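Lmo2349 protein (Listeria monocytogenes, PDB 4GVO) probably binds L-cystine or a related amino acid as the extracellular solute-binding component of an ABC transporter. Local coordinates at residues A[92-97]-A[198-203]; A[47-52]-A[207-212]. All blocks are in the same frame, centred on the assembly; numbering follows the deposited sequence.

Strand 49-55 comes early in the chain and pairs in parallel with strand 9-15. Helix 207-222 packs on its start, in 47-52, some 155 residues later, as interaction 2. Between these two segments the chain runs out along 92-97 into strand 95-104 and comes back along strand 191-202. There 198-203 meets 92-97 in interaction 1, so this smaller loop lies wholly within the larger one. Strand 191-202 leads almost directly into helix 207-222. The two contacts also touch, L202 CD2 lying 3.8 Å from L209 CD2. Together they join the strands near the ligand pocket to the sheet edge beside the sodium ion.

Interaction 1 (A[92-97]-A[198-203]); sequences VAYNNF and VYFMLG. With HIS (histidine), chain E.
Y94 and V198 meet through backbone and side chain at once. Y94 N donates to V198 O (2.9 Å, N-H...O angle 160°), and V198 N donates in turn to N95 O (2.9 Å). The second donor stands above the carbonyl plane of N95. V198 CG1 presses on one face of the Y94 ring, toward its rim, 3.6 Å from CZ. The F200 ring and the Y94 ring form an offset stack, with centroids 4.5 Å apart and planes at 27°. Y94 CE1 lies over the centre of the F200 ring. The Y94 ring gets there because CG sits between the backbone N and the carbonyl carbon (chi1 69°). A93 CB makes a CH-pi contact over the face of the Y199 ring, 4.1 Å from its centroid. The other branch of V198, CG2, meets F97 CB at 3.8 Å. F97 belongs to the ligand pocket, and the amino N of the bound histidine sits 3.6 Å above the centre of its ring. S-oxy cysteine is also seen in this pocket and touches F97.

Further out, a water donates to both Y94 OH and Y199 O. The same hydroxyl is hydrogen-bonded to D35, and N95 ND2 to Q76 OE1. Helix 34-44 packs on the aromatic pair, L38 touching both rings.

This is where strands 95-104 and 191-202, which, as in other binding proteins of this family, probably link the two lobes, come together. Two backbone bonds join the segments here, and Y94 N, O and OH all have partners: V198 O, Y34 OH, and D35 with the water.

Interaction 2 (A[47-52]-A[207-212]); sequences PGYKFK and TKLSKK. With NA (sodium ion), chain D.
The sodium site at the start of strand 49-55 lies at one end of this contact. Y49 binds the ion with its backbone O at 2.2 Å, while its side chain reaches across to helix 207-222. A water also binds the ion, and D43 and L46 complete the protein part of the site. The Y49 ring thus projects from a backbone held by the metal.

L209 and K212 meet the ring and K208 its hydroxyl. L209 CD1 sits over one face, displaced toward the rim, in a CH-pi contact 4.2 Å from the centroid and 21° off the ring normal. K212 CG comes to Y49 CE2 at 3.8 Å, and the two side chains cross at about a right angle. K208 runs past the phenol end, its CE 3.7 Å from Y49 OH. With CG anti to the backbone N (chi1 176°) and the chain extended beyond it, K208 offers methylene groups to the hydroxyl. Both lysines touch the tyrosine through the aliphatic parts of their chains. F51 adds a looser apolar contact, its CZ 4.3 Å from L209 CD1.

The interface is small, burying 198 Å², and is held by packing alone. The strand and helix axes are nearly perpendicular, at 88°, and 12.1 Å apart at closest approach. Y49, with L209, K208 and K212, spans that distance. Strand 9-15 pairs in parallel with strand 49-55, with I11 against Y49 and V13 against F51. I72 of strand 72-73 touches both F51 and L209, and L46, in the loop after helix 34-44, packs on F51 and K212.

Interaction 1 (A[92-97]-A[198-203])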
loop_
_atom_site.group_PDB
_atom_site.type_symbol
_atom_site.label_atom_id
_atom_site.label_comp_id
_atom_site.label_asym_id
_atom_site.label_seq_id
_atom_site.Cartn_x
_atom_site.Cartn_y
_atom_site.Cartn_z
ATOM N N VAL A 92 2.191 -9.979 12.581
ATOM C CA VAL A 92 0.743 -9.947 12.443
ATOM C C VAL A 92 0.331 -9.015 11.293
ATOM O O VAL A 92 0.571 -7.813 11.353
ATOM C CB VAL A 92 0.087 -9.532 13.766
ATOM C CG1 VAL A 92 -1.430 -9.485 13.618
ATOM C CG2 VAL A 92 0.520 -10.479 14.915
ATOM N N ALA A 93 -0.311 -9.547 10.263
ATOM C CA ALA A 93 -0.732 -8.744 9.114
ATOM C C ALA A 93 -1.942 -7.905 9.480
ATOM O O ALA A 93 -2.756 -8.269 10.378
ATOM C CB ALA A 93 -1.111 -9.685 7.961
ATOM N N TYR A 94 -2.098 -6.772 8.804
ATOM C CA TYR A 94 -3.274 -5.965 8.990
ATOM C C TYR A 94 -4.057 -5.614 7.717
ATOM O O TYR A 94 -5.022 -4.844 7.764
ATOM C CB TYR A 94 -2.971 -4.738 9.835
ATOM C CG TYR A 94 -2.088 -3.661 9.222
ATOM C CD1 TYR A 94 -0.702 -3.686 9.378
ATOM C CD2 TYR A 94 -2.633 -2.605 8.489
ATOM C CE1 TYR A 94 0.101 -2.689 8.869
ATOM C CE2 TYR A 94 -1.853 -1.583 8.005
ATOM C CZ TYR A 94 -0.474 -1.610 8.207
ATOM O OH TYR A 94 0.360 -0.634 7.746
ATOM N N ASN A 95 -3.697 -6.227 6.600
ATOM C CA ASN A 95 -4.509 -6.154 5.377
ATOM C C ASN A 95 -3.995 -7.239 4.410
ATOM O O ASN A 95 -2.908 -7.793 4.635
ATOM C CB ASN A 95 -4.461 -4.772 4.688
ATOM C CG ASN A 95 -5.657 -4.523 3.820
ATOM O OD1 ASN A 95 -6.617 -5.324 3.828
ATOM N ND2 ASN A 95 -5.626 -3.450 3.069
ATOM N N ASN A 96 -4.761 -7.473 3.363
ATOM C CA ASN A 96 -4.349 -8.215 2.165
ATOM C C ASN A 96 -4.218 -7.200 1.008
ATOM O O ASN A 96 -5.031 -6.307 0.907
ATOM C CB ASN A 96 -5.485 -9.160 1.682
ATOM C CG ASN A 96 -5.817 -10.221 2.651
ATOM O OD1 ASN A 96 -6.962 -10.329 3.083
ATOM N ND2 ASN A 96 -4.832 -10.972 3.047
ATOM N N PHE A 97 -3.253 -7.373 0.107
ATOM C CA PHE A 97 -3.061 -6.431 -0.981
ATOM C C PHE A 97 -2.843 -7.239 -2.291
ATOM O O PHE A 97 -1.799 -7.128 -2.943
ATOM C CB PHE A 97 -1.898 -5.495 -0.659
ATOM C CG PHE A 97 -1.995 -4.126 -1.255
ATOM C CD1 PHE A 97 -1.718 -3.880 -2.598
ATOM C CD2 PHE A 97 -2.365 -3.045 -0.457
ATOM C CE1 PHE A 97 -1.798 -2.587 -3.118
ATOM C CE2 PHE A 97 -2.483 -1.787 -0.981
ATOM C CZ PHE A 97 -2.179 -1.555 -2.312
ATOM N N VAL A 198 -0.030 -7.310 4.253
ATOM C CA VAL A 198 0.438 -5.984 4.648
ATOM C C VAL A 198 0.861 -6.032 6.122
ATOM O O VAL A 198 0.123 -6.551 6.983
ATOM C CB VAL A 198 -0.688 -4.960 4.439
ATOM C CG1 VAL A 198 -0.439 -3.662 5.242
ATOM C CG2 VAL A 198 -0.882 -4.666 2.938
ATOM N N TYR A 199 2.034 -5.479 6.391
ATOM C CA TYR A 199 2.627 -5.434 7.690
ATOM C C TYR A 199 3.315 -4.084 7.902
ATOM O O TYR A 199 3.571 -3.357 6.956
ATOM C CB TYR A 199 3.687 -6.522 7.841
ATOM C CG TYR A 199 3.263 -7.938 7.543
ATOM C CD1 TYR A 199 3.238 -8.417 6.231
ATOM C CD2 TYR A 199 2.927 -8.807 8.556
ATOM C CE1 TYR A 199 2.888 -9.707 5.936
ATOM C CE2 TYR A 199 2.543 -10.090 8.275
ATOM C CZ TYR A 199 2.537 -10.541 6.954
ATOM O OH TYR A 199 2.193 -11.828 6.675
ATOM N N PHE A 200 3.685 -3.801 9.146
ATOM C CA PHE A 200 4.625 -2.720 9.429
ATOM C C PHE A 200 6.057 -3.145 9.098
ATOM O O PHE A 200 6.391 -4.333 9.172
ATOM C CB PHE A 200 4.541 -2.284 10.886
ATOM C CG PHE A 200 3.171 -1.817 11.277
ATOM C CD1 PHE A 200 2.717 -0.603 10.827
ATOM C CD2 PHE A 200 2.317 -2.595 12.083
ATOM C CE1 PHE A 200 1.473 -0.146 11.146
ATOM C CE2 PHE A 200 1.026 -2.152 12.370
ATOM C CZ PHE A 200 0.613 -0.910 11.931
ATOM N N MET A 201 6.884 -2.169 8.742
ATOM C CA MET A 201 8.266 -2.413 8.480
ATOM C C MET A 201 9.112 -1.658 9.454
ATOM O O MET A 201 8.828 -0.492 9.754
ATOM C CB MET A 201 8.644 -2.016 7.043
ATOM C CG MET A 201 7.914 -2.863 6.015
ATOM S SD MET A 201 8.342 -2.483 4.300
ATOM C CE MET A 201 10.096 -2.841 4.288
ATOM N N LEU A 202 10.152 -2.320 9.942
ATOM C CA LEU A 202 11.050 -1.770 10.969
ATOM C C LEU A 202 12.497 -2.062 10.580
ATOM O O LEU A 202 12.776 -2.847 9.708
ATOM C CB LEU A 202 10.750 -2.418 12.328
ATOM C CG LEU A 202 9.306 -2.338 12.837
ATOM C CD1 LEU A 202 8.471 -3.568 12.426
ATOM C CD2 LEU A 202 9.300 -2.167 14.360
ATOM N N GLY A 203 13.423 -1.453 11.305
ATOM C CA GLY A 203 14.816 -1.874 11.200
ATOM C C GLY A 203 15.025 -3.237 11.798
ATOM O O GLY A 203 14.329 -3.619 12.734
HETATM N N HIS E . 1.297 -1.803 -1.130
HETATM C CA HIS E . 2.411 -0.980 -1.695
HETATM C C HIS E . 3.755 -1.591 -1.481
HETATM O O HIS E . 3.856 -2.547 -0.698
HETATM C CB HIS E . 2.386 0.415 -1.097
HETATM C CG HIS E . 1.471 1.341 -1.840
HETATM N ND1 HIS E . 0.151 1.114 -1.905
HETATM C CD2 HIS E . 1.720 2.487 -2.632
HETATM C CE1 HIS E . -0.417 2.070 -2.684
HETATM N NE2 HIS E . 0.547 2.909 -3.092
HETATM O OXT HIS E . 4.744 -1.141 -2.104
HETATM O O HOH W 1 2.613 -0.837 6.263
#

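Interaction 2 (A[47-52]-A[207-212])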
loop_
_atom_site.group_PDB
_atom_site.type_symbol
_atom_site.label_atom_id
_atom_site.label_comp_id
_atom_site.label_asym_id
_atom_site.label_seq_id
_atom_site.Cartn_x
_atom_site.Cartn_y
_atom_site.Cartn_z
ATOM N N PRO A 47 1.670 1.626 26.615
ATOM C CA PRO A 47 1.991 2.770 27.460
ATOM C C PRO A 47 3.472 3.120 27.586
ATOM O O PRO A 47 3.800 4.262 27.905
ATOM C CB PRO A 47 1.384 2.385 28.810
ATOM C CG PRO A 47 1.254 0.913 28.803
ATOM C CD PRO A 47 1.033 0.527 27.360
ATOM N N GLY A 48 4.349 2.185 27.225
ATOM C CA GLY A 48 5.782 2.473 27.255
ATOM C C GLY A 48 6.309 3.177 26.021
ATOM O O GLY A 48 7.499 3.456 25.914
ATOM N N TYR A 49 5.422 3.482 25.074
ATOM C CA TYR A 49 5.840 4.069 23.823
ATOM C C TYR A 49 4.904 5.246 23.494
ATOM O O TYR A 49 3.739 5.247 23.892
ATOM C CB TYR A 49 5.761 3.043 22.701
ATOM C CG TYR A 49 6.752 1.916 22.849
ATOM C CD1 TYR A 49 8.063 2.057 22.404
ATOM C CD2 TYR A 49 6.411 0.742 23.476
ATOM C CE1 TYR A 49 8.994 1.031 22.547
ATOM C CE2 TYR A 49 7.333 -0.295 23.616
ATOM C CZ TYR A 49 8.617 -0.153 23.121
ATOM O OH TYR A 49 9.537 -1.158 23.241
ATOM N N LYS A 50 5.419 6.210 22.750
ATOM C CA LYS A 50 4.619 7.307 22.182
ATOM C C LYS A 50 4.937 7.327 20.710
ATOM O O LYS A 50 6.064 7.466 20.345
ATOM C CB LYS A 50 4.989 8.664 22.822
ATOM C CG LYS A 50 4.196 9.876 22.333
ATOM C CD LYS A 50 4.846 11.199 22.772
ATOM C CE LYS A 50 5.705 11.850 21.670
ATOM N NZ LYS A 50 7.019 12.360 22.169
ATOM N N PHE A 51 3.921 7.232 19.880
ATOM C CA PHE A 51 4.111 7.177 18.430
ATOM C C PHE A 51 3.816 8.546 17.862
ATOM O O PHE A 51 2.781 9.157 18.155
ATOM C CB PHE A 51 3.195 6.133 17.793
ATOM C CG PHE A 51 3.579 4.706 18.089
ATOM C CD1 PHE A 51 3.390 4.140 19.342
ATOM C CD2 PHE A 51 4.116 3.874 17.093
ATOM C CE1 PHE A 51 3.746 2.829 19.612
ATOM C CE2 PHE A 51 4.449 2.555 17.384
ATOM C CZ PHE A 51 4.226 2.033 18.637
ATOM N N LYS A 52 4.709 9.014 17.022
ATOM C CA LYS A 52 4.487 10.221 16.287
ATOM C C LYS A 52 4.748 9.974 14.809
ATOM O O LYS A 52 5.506 9.095 14.470
ATOM C CB LYS A 52 5.388 11.312 16.774
ATOM C CG LYS A 52 6.827 11.063 16.591
ATOM C CD LYS A 52 7.660 12.203 17.169
ATOM C CE LYS A 52 7.431 13.529 16.450
ATOM N NZ LYS A 52 8.306 14.592 16.996
ATOM N N THR A 207 13.661 -5.542 17.212
ATOM C CA THR A 207 12.893 -6.721 17.565
ATOM C C THR A 207 11.963 -6.556 18.757
ATOM O O THR A 207 10.855 -7.050 18.738
ATOM C CB THR A 207 13.801 -7.926 17.722
ATOM O OG1 THR A 207 14.797 -7.643 18.709
ATOM C CG2 THR A 207 14.466 -8.294 16.377
ATOM N N LYS A 208 12.354 -5.756 19.727
ATOM C CA LYS A 208 11.510 -5.534 20.881
ATOM C C LYS A 208 10.291 -4.751 20.477
ATOM O O LYS A 208 9.162 -5.122 20.814
ATOM C CB LYS A 208 12.297 -4.816 22.028
ATOM C CG LYS A 208 11.442 -4.472 23.228
ATOM C CD LYS A 208 12.254 -3.935 24.389
ATOM C CE LYS A 208 11.329 -3.516 25.521
ATOM N NZ LYS A 208 12.085 -2.882 26.634
ATOM N N LEU A 209 10.511 -3.668 19.763
ATOM C CA LEU A 209 9.378 -2.858 19.266
ATOM C C LEU A 209 8.439 -3.680 18.386
ATOM O O LEU A 209 7.214 -3.606 18.509
ATOM C CB LEU A 209 9.882 -1.639 18.523
ATOM C CG LEU A 209 8.869 -0.715 17.862
ATOM C CD1 LEU A 209 7.920 -0.169 18.927
ATOM C CD2 LEU A 209 9.613 0.411 17.139
ATOM N N SER A 210 9.001 -4.489 17.492
ATOM C CA SER A 210 8.174 -5.327 16.611
ATOM C C SER A 210 7.273 -6.268 17.412
ATOM O O SER A 210 6.069 -6.431 17.095
ATOM C CB SER A 210 9.078 -6.101 15.651
ATOM O OG SER A 210 8.306 -6.687 14.645
ATOM N N LYS A 211 7.846 -6.887 18.451
ATOM C CA LYS A 211 7.060 -7.767 19.322
ATOM C C LYS A 211 5.918 -7.019 20.027
ATOM O O LYS A 211 4.804 -7.556 20.120
ATOM C CB LYS A 211 7.976 -8.437 20.326
ATOM C CG LYS A 211 7.331 -9.495 21.188
ATOM C CD LYS A 211 8.352 -10.077 22.151
ATOM C CE LYS A 211 7.688 -10.899 23.248
ATOM N NZ LYS A 211 8.697 -11.433 24.222
ATOM N N LYS A 212 6.208 -5.807 20.510
ATOM C CA LYS A 212 5.210 -4.970 21.182
ATOM C C LYS A 212 4.092 -4.612 20.214
ATOM O O LYS A 212 2.902 -4.666 20.557
ATOM C CB LYS A 212 5.852 -3.724 21.808
ATOM C CG LYS A 212 6.826 -4.029 22.953
ATOM C CD LYS A 212 6.135 -4.303 24.256
ATOM C CE LYS A 212 7.151 -4.453 25.391
ATOM N NZ LYS A 212 6.461 -4.657 26.683
HETATM NA NA NA D . 1.630 4.631 23.766
HETATM O O HOH W 2 0.531 5.866 25.346
#